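Local coordinates for protein homoserine kinase (Cytophaga hutchinsonii, PDB 4P52) that probably transfers the gamma-phosphate of ATP to the side-chain hydroxyl of L-homoserine, as a GHMP-family kinase on the pathway to threonine, at residues Arg210-Lys215 / Pro255-Leu260; Val223-Asn228 / Met248-Val253. All blocks are in the same frame, centred on the assembly; numbering follows the deposited sequence.

In the fold
Contact 2 is nested inside the chain segment that contact 1 closes: helix 206-211 comes first, helix 219-237 and helix 241-247 follow, and the loop after them leads into helix 253-257 and back to the turn beyond residue 211. The centres of the two contacts lie about 15 Å apart, on the same side of the chain's centre. They meet directly, Leu213 CD2 packing on Val253 CG1 at 3.8 Å and Pro214 on Ile252. Contact 1 is a mostly apolar surface seam, whereas contact 2 is buried and held by hydrogen bonds. Both reach the second subunit, so the region also lines the dimer contact.

Contact 1: Arg210-Lys215 / Pro255-Leu260; sequences RNILPK and PARSVL
Ile212, Leu213 and Pro214 run past residues 255-260 as an irregular turn, with Leu213 CA and Ala256 CA, the nearest CA pair, 6.0 Å apart. Ile212 does most of the touching. With CG1 anti to the backbone N (chi1 -159°), it sends CD1 across to the 256-259 backbone turn, where this methyl lies 3.4 Å from Ala256 O and 3.6 Å from Val259 CG2. Its other branch, CG2, meets Leu260 CD1 at 4.0 Å, the two side chains reaching toward each other tip to tip. A beta-branched residue suits this place because its two arms can touch different parts of the partner segment at once. Pro214 adds a smaller apolar contact, its CD resting 4.2 Å from Ala256 CB; the small alanine lets the turn come close to the helix. Leu213 points its CB to one side, but its CD2 lies over one face of the Arg257 guanidinium, 3.7 Å from Arg257 NE. The arginine chain is extended from CG to NE, carrying the flat group along the turn toward helix 206-211. There NE donates to the carbonyl of Ala209, while Phe42, Asn37 and Ser284 touch the same side chain. A long arginine thus serves two purposes: its methylenes pack beside Ile212 CG2, and its NE ties the 255-260 segment to helix 206-211. Leu213 also packs on Leu219 of the second subunit, and the backbone of Lys215 bonds to that subunit. Together these contacts join the turn after helix 206-211 to the 255-260 segment, which belongs to the GHMP kinase C-terminal family region: a surface join of apolar branches and one buried arginine, in touch with the second subunit.

Contact 2: Val223-Asn228 / Met248-Val253; sequences VAQWGN and MQDHIV
An Asx turn at Asp250, whose carboxylate caps the turn leading into helix 253-257, is docked against helix 219-237 through Gln225, whose amide grips the loop with both of its ends. Gln225 OE1 accepts from His251 N at 3.1 Å, in the carbonyl plane and on a lone pair. Its NE2 donates to Asp250 OD1 at 3.0 Å, meeting that oxygen from above the carboxylate plane, with the two flat groups 68° apart. A sharp bend in the glutamine chain (chi2 102°) turns the amide to face both partners. Glutamine suits the site because it carries an acceptor and a donor side by side, and the two neighbouring bonds fix which way round its amide lies. Asp250 OD1 is shared further: it also accepts from Ile252 N at 3.0 Å, the bond of the Asx turn, and from Val253 N at 3.1 Å, while OD2 takes Glu254 N. Three donors on one buried oxygen, just ahead of a helix, would tend to favour the ionised carboxylate. Ile252 CD1 comes within 3.9 Å of Gln225 CB, lending the polar pair an apolar flank. One turn further along the helix, Asn228 ND2 donates to Gln249 O at 3.3 Å, lying 38° above that carbonyl's plane, and so holds a second point of the loop. Its OD1 takes Arg177 NE of the second subunit, whose Trp226 also packs on Gln225. With a leucine at Gln225, His251 N would probably be left without its acceptor and Asp250 without one of its donors, and the loop would then be held to the helix mainly by Asn228. Next to the dimer interface, amide side chains of one helix thus pin a loop whose aspartate caps the turn that leads into helix 253-257.

Contact 1: Arg210-Lys215 / Pro255-Leu260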
loop_
_atom_site.group_PDB
_atom_site.type_symbol
_atom_site.label_atom_id
_atom_site.label_comp_id
_atom_site.label_asym_id
_atom_site.label_seq_id
_atom_site.Cartn_x
_atom_site.Cartn_y
_atom_site.Cartn_z
ATOM N N ARG A 210 20.829 6.631 -8.143
ATOM C CA ARG A 210 19.930 7.708 -7.680
ATOM C C ARG A 210 19.586 8.655 -8.800
ATOM O O ARG A 210 18.400 8.921 -9.057
ATOM C CB ARG A 210 20.537 8.529 -6.537
ATOM C CG ARG A 210 20.360 7.942 -5.136
ATOM C CD ARG A 210 20.758 8.941 -4.048
ATOM N NE ARG A 210 21.807 9.874 -4.493
ATOM C CZ ARG A 210 23.120 9.705 -4.306
ATOM N NH1 ARG A 210 23.582 8.635 -3.667
ATOM N NH2 ARG A 210 23.978 10.615 -4.761
ATOM N N ASN A 211 20.630 9.160 -9.452
ATOM C CA ASN A 211 20.515 10.070 -10.591
ATOM C C ASN A 211 19.688 9.559 -11.739
ATOM O O ASN A 211 19.101 10.341 -12.491
ATOM C CB ASN A 211 21.898 10.440 -11.134
ATOM C CG ASN A 211 22.689 11.288 -10.164
ATOM O OD1 ASN A 211 23.758 10.889 -9.699
ATOM N ND2 ASN A 211 22.150 12.460 -9.826
ATOM N N ILE A 212 19.636 8.253 -11.893
ATOM C CA ILE A 212 18.961 7.712 -13.054
ATOM C C ILE A 212 17.432 7.604 -12.865
ATOM O O ILE A 212 16.709 7.477 -13.832
ATOM C CB ILE A 212 19.595 6.389 -13.468
ATOM C CG1 ILE A 212 19.283 6.078 -14.922
ATOM C CG2 ILE A 212 19.158 5.301 -12.510
ATOM C CD1 ILE A 212 19.968 4.830 -15.436
ATOM N N LEU A 213 16.960 7.666 -11.623
ATOM C CA LEU A 213 15.510 7.697 -11.361
ATOM C C LEU A 213 14.850 8.890 -12.026
ATOM O O LEU A 213 15.465 9.945 -12.089
ATOM C CB LEU A 213 15.210 7.751 -9.872
ATOM C CG LEU A 213 15.865 6.691 -8.998
ATOM C CD1 LEU A 213 15.693 7.082 -7.543
ATOM C CD2 LEU A 213 15.346 5.291 -9.291
ATOM N N PRO A 214 13.606 8.724 -12.533
ATOM C CA PRO A 214 12.852 9.884 -13.055
ATOM C C PRO A 214 12.552 10.884 -11.941
ATOM O O PRO A 214 12.420 10.489 -10.770
ATOM C CB PRO A 214 11.532 9.266 -13.556
ATOM C CG PRO A 214 11.422 7.959 -12.843
ATOM C CD PRO A 214 12.821 7.473 -12.604
ATOM N N LYS A 215 12.472 12.165 -12.286
ATOM C CA LYS A 215 12.099 13.174 -11.308
ATOM C C LYS A 215 10.595 13.263 -11.209
ATOM O O LYS A 215 10.060 13.538 -10.137
ATOM C CB LYS A 215 12.684 14.531 -11.677
ATOM C CG LYS A 215 14.185 14.606 -11.476
ATOM C CD LYS A 215 14.771 15.785 -12.239
ATOM C CE LYS A 215 16.291 15.724 -12.262
ATOM N NZ LYS A 215 16.826 16.712 -13.241
ATOM N N PRO A 255 12.708 -0.653 -14.025
ATOM C CA PRO A 255 13.020 -0.381 -15.442
ATOM C C PRO A 255 14.069 0.735 -15.643
ATOM O O PRO A 255 14.843 0.662 -16.585
ATOM C CB PRO A 255 11.675 0.049 -16.051
ATOM C CG PRO A 255 10.632 -0.204 -15.016
ATOM C CD PRO A 255 11.297 -0.360 -13.686
ATOM N N ALA A 256 14.106 1.734 -14.761
ATOM C CA ALA A 256 15.140 2.770 -14.823
ATOM C C ALA A 256 16.531 2.274 -14.400
ATOM O O ALA A 256 17.511 2.569 -15.080
ATOM C CB ALA A 256 14.730 4.008 -14.027
ATOM N N ARG A 257 16.622 1.522 -13.301
ATOM C CA ARG A 257 17.909 1.071 -12.770
ATOM C C ARG A 257 18.500 -0.178 -13.408
ATOM O O ARG A 257 19.703 -0.399 -13.372
ATOM C CB ARG A 257 17.785 0.787 -11.299
ATOM C CG ARG A 257 17.802 2.035 -10.482
ATOM C CD ARG A 257 17.697 1.683 -9.020
ATOM N NE ARG A 257 17.980 2.877 -8.245
ATOM C CZ ARG A 257 17.676 3.032 -6.972
ATOM N NH1 ARG A 257 17.056 2.065 -6.293
ATOM N NH2 ARG A 257 17.993 4.166 -6.391
ATOM N N SER A 258 17.660 -1.005 -13.988
ATOM C CA SER A 258 18.122 -2.299 -14.441
ATOM C C SER A 258 19.180 -2.173 -15.556
ATOM O O SER A 258 19.985 -3.081 -15.710
ATOM C CB SER A 258 16.941 -3.147 -14.902
ATOM O OG SER A 258 16.522 -2.681 -16.169
ATOM N N VAL A 259 19.184 -1.077 -16.317
ATOM C CA VAL A 259 20.238 -0.849 -17.289
ATOM C C VAL A 259 21.635 -0.794 -16.669
ATOM O O VAL A 259 22.623 -1.077 -17.370
ATOM C CB VAL A 259 20.042 0.437 -18.134
ATOM C CG1 VAL A 259 18.762 0.346 -18.952
ATOM C CG2 VAL A 259 20.073 1.703 -17.273
ATOM N N LEU A 260 21.717 -0.412 -15.381
ATOM C CA LEU A 260 22.979 -0.344 -14.671
ATOM C C LEU A 260 23.472 -1.707 -14.219
ATOM O O LEU A 260 24.639 -1.848 -13.861
ATOM C CB LEU A 260 22.844 0.546 -13.444
ATOM C CG LEU A 260 22.527 2.020 -13.729
ATOM C CD1 LEU A 260 22.290 2.783 -12.430
ATOM C CD2 LEU A 260 23.594 2.699 -14.593
#

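Contact 2: Val223-Asn228 / Met248-Val253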
loop_
_atom_site.group_PDB
_atom_site.type_symbol
_atom_site.label_atom_id
_atom_site.label_comp_id
_atom_site.label_asym_id
_atom_site.label_seq_id
_atom_site.Cartn_x
_atom_site.Cartn_y
_atom_site.Cartn_z
ATOM N N VAL A 223 -0.383 5.221 -9.708
ATOM C CA VAL A 223 -1.568 4.492 -9.260
ATOM C C VAL A 223 -1.306 3.006 -9.393
ATOM O O VAL A 223 -1.534 2.249 -8.445
ATOM C CB VAL A 223 -2.806 4.872 -10.087
ATOM C CG1 VAL A 223 -3.912 3.829 -9.948
ATOM C CG2 VAL A 223 -3.290 6.259 -9.685
ATOM N N ALA A 224 -0.811 2.592 -10.560
ATOM C CA ALA A 224 -0.431 1.201 -10.755
ATOM C C ALA A 224 0.491 0.743 -9.622
ATOM O O ALA A 224 0.327 -0.365 -9.082
ATOM C CB ALA A 224 0.234 1.009 -12.113
ATOM N N GLN A 225 1.439 1.598 -9.233
ATOM C CA GLN A 225 2.414 1.206 -8.205
ATOM C C GLN A 225 1.771 1.142 -6.812
ATOM O O GLN A 225 2.016 0.204 -6.041
ATOM C CB GLN A 225 3.626 2.136 -8.205
ATOM C CG GLN A 225 4.805 1.601 -7.414
ATOM C CD GLN A 225 5.899 1.003 -8.279
ATOM O OE1 GLN A 225 5.668 0.571 -9.426
ATOM N NE2 GLN A 225 7.114 0.985 -7.740
ATOM N N TRP A 226 0.943 2.117 -6.462
ATOM C CA TRP A 226 0.429 2.055 -5.085
ATOM C C TRP A 226 -0.667 1.010 -4.851
ATOM O O TRP A 226 -0.837 0.517 -3.728
ATOM C CB TRP A 226 0.129 3.424 -4.469
ATOM C CG TRP A 226 -0.896 4.282 -5.139
ATOM C CD1 TRP A 226 -2.196 3.967 -5.391
ATOM C CD2 TRP A 226 -0.734 5.650 -5.532
ATOM N NE1 TRP A 226 -2.845 5.037 -5.963
ATOM C CE2 TRP A 226 -1.971 6.084 -6.057
ATOM C CE3 TRP A 226 0.344 6.541 -5.514
ATOM C CZ2 TRP A 226 -2.164 7.379 -6.562
ATOM C CZ3 TRP A 226 0.159 7.813 -6.011
ATOM C CH2 TRP A 226 -1.088 8.228 -6.531
ATOM N N GLY A 227 -1.377 0.660 -5.930
ATOM C CA GLY A 227 -2.159 -0.565 -5.962
ATOM C C GLY A 227 -1.289 -1.756 -5.554
ATOM O O GLY A 227 -1.677 -2.529 -4.682
ATOM N N ASN A 228 -0.097 -1.876 -6.152
ATOM C CA ASN A 228 0.778 -3.026 -5.925
ATOM C C ASN A 228 1.326 -3.058 -4.516
ATOM O O ASN A 228 1.407 -4.128 -3.903
ATOM C CB ASN A 228 1.902 -3.099 -6.970
ATOM C CG ASN A 228 1.384 -3.462 -8.367
ATOM O OD1 ASN A 228 0.202 -3.761 -8.551
ATOM N ND2 ASN A 228 2.269 -3.439 -9.361
HETATM N N MSE A 248 4.298 -8.109 -6.897
HETATM C CA MSE A 248 5.691 -7.750 -7.041
HETATM C C MSE A 248 6.043 -7.355 -8.440
HETATM O O MSE A 248 6.847 -8.021 -9.090
HETATM C CB MSE A 248 6.477 -8.946 -6.642
HETATM C CG MSE A 248 6.625 -8.832 -5.147
HETATM SE SE MSE A 248 7.556 -10.489 -4.673
HETATM C CE MSE A 248 9.378 -9.766 -5.011
ATOM N N GLN A 249 5.428 -6.274 -8.908
ATOM C CA GLN A 249 5.716 -5.655 -10.200
ATOM C C GLN A 249 6.164 -4.246 -9.880
ATOM O O GLN A 249 5.514 -3.536 -9.093
ATOM C CB GLN A 249 4.479 -5.572 -11.108
ATOM C CG GLN A 249 3.724 -6.853 -11.418
ATOM C CD GLN A 249 4.637 -8.000 -11.825
ATOM O OE1 GLN A 249 5.619 -7.807 -12.549
ATOM N NE2 GLN A 249 4.322 -9.208 -11.351
ATOM N N ASP A 250 7.279 -3.832 -10.467
ATOM C CA ASP A 250 7.762 -2.489 -10.258
ATOM C C ASP A 250 7.844 -1.842 -11.610
ATOM O O ASP A 250 8.646 -2.233 -12.434
ATOM C CB ASP A 250 9.113 -2.518 -9.552
ATOM C CG ASP A 250 9.755 -1.130 -9.424
ATOM O OD1 ASP A 250 9.094 -0.075 -9.703
ATOM O OD2 ASP A 250 10.951 -1.109 -9.046
ATOM N N HIS A 251 7.002 -0.853 -11.848
ATOM C CA HIS A 251 6.965 -0.241 -13.174
ATOM C C HIS A 251 7.723 1.091 -13.281
ATOM O O HIS A 251 7.754 1.710 -14.338
ATOM C CB HIS A 251 5.510 -0.122 -13.653
ATOM C CG HIS A 251 4.900 -1.439 -14.018
ATOM N ND1 HIS A 251 5.607 -2.426 -14.687
ATOM C CD2 HIS A 251 3.660 -1.940 -13.805
ATOM C CE1 HIS A 251 4.828 -3.478 -14.868
ATOM N NE2 HIS A 251 3.642 -3.208 -14.343
ATOM N N ILE A 252 8.356 1.511 -12.197
ATOM C CA ILE A 252 8.988 2.816 -12.166
ATOM C C ILE A 252 10.502 2.733 -11.985
ATOM O O ILE A 252 11.248 3.253 -12.817
ATOM C CB ILE A 252 8.353 3.712 -11.081
ATOM C CG1 ILE A 252 6.946 4.097 -11.516
ATOM C CG2 ILE A 252 9.194 4.956 -10.819
ATOM C CD1 ILE A 252 5.995 4.280 -10.366
ATOM N N VAL A 253 10.937 2.081 -10.910
ATOM C CA VAL A 253 12.322 2.140 -10.465
ATOM C C VAL A 253 13.170 1.091 -11.177
ATOM O O VAL A 253 14.146 1.428 -11.827
ATOM C CB VAL A 253 12.440 1.980 -8.927
ATOM C CG1 VAL A 253 13.897 1.879 -8.489
ATOM C CG2 VAL A 253 11.798 3.167 -8.242
#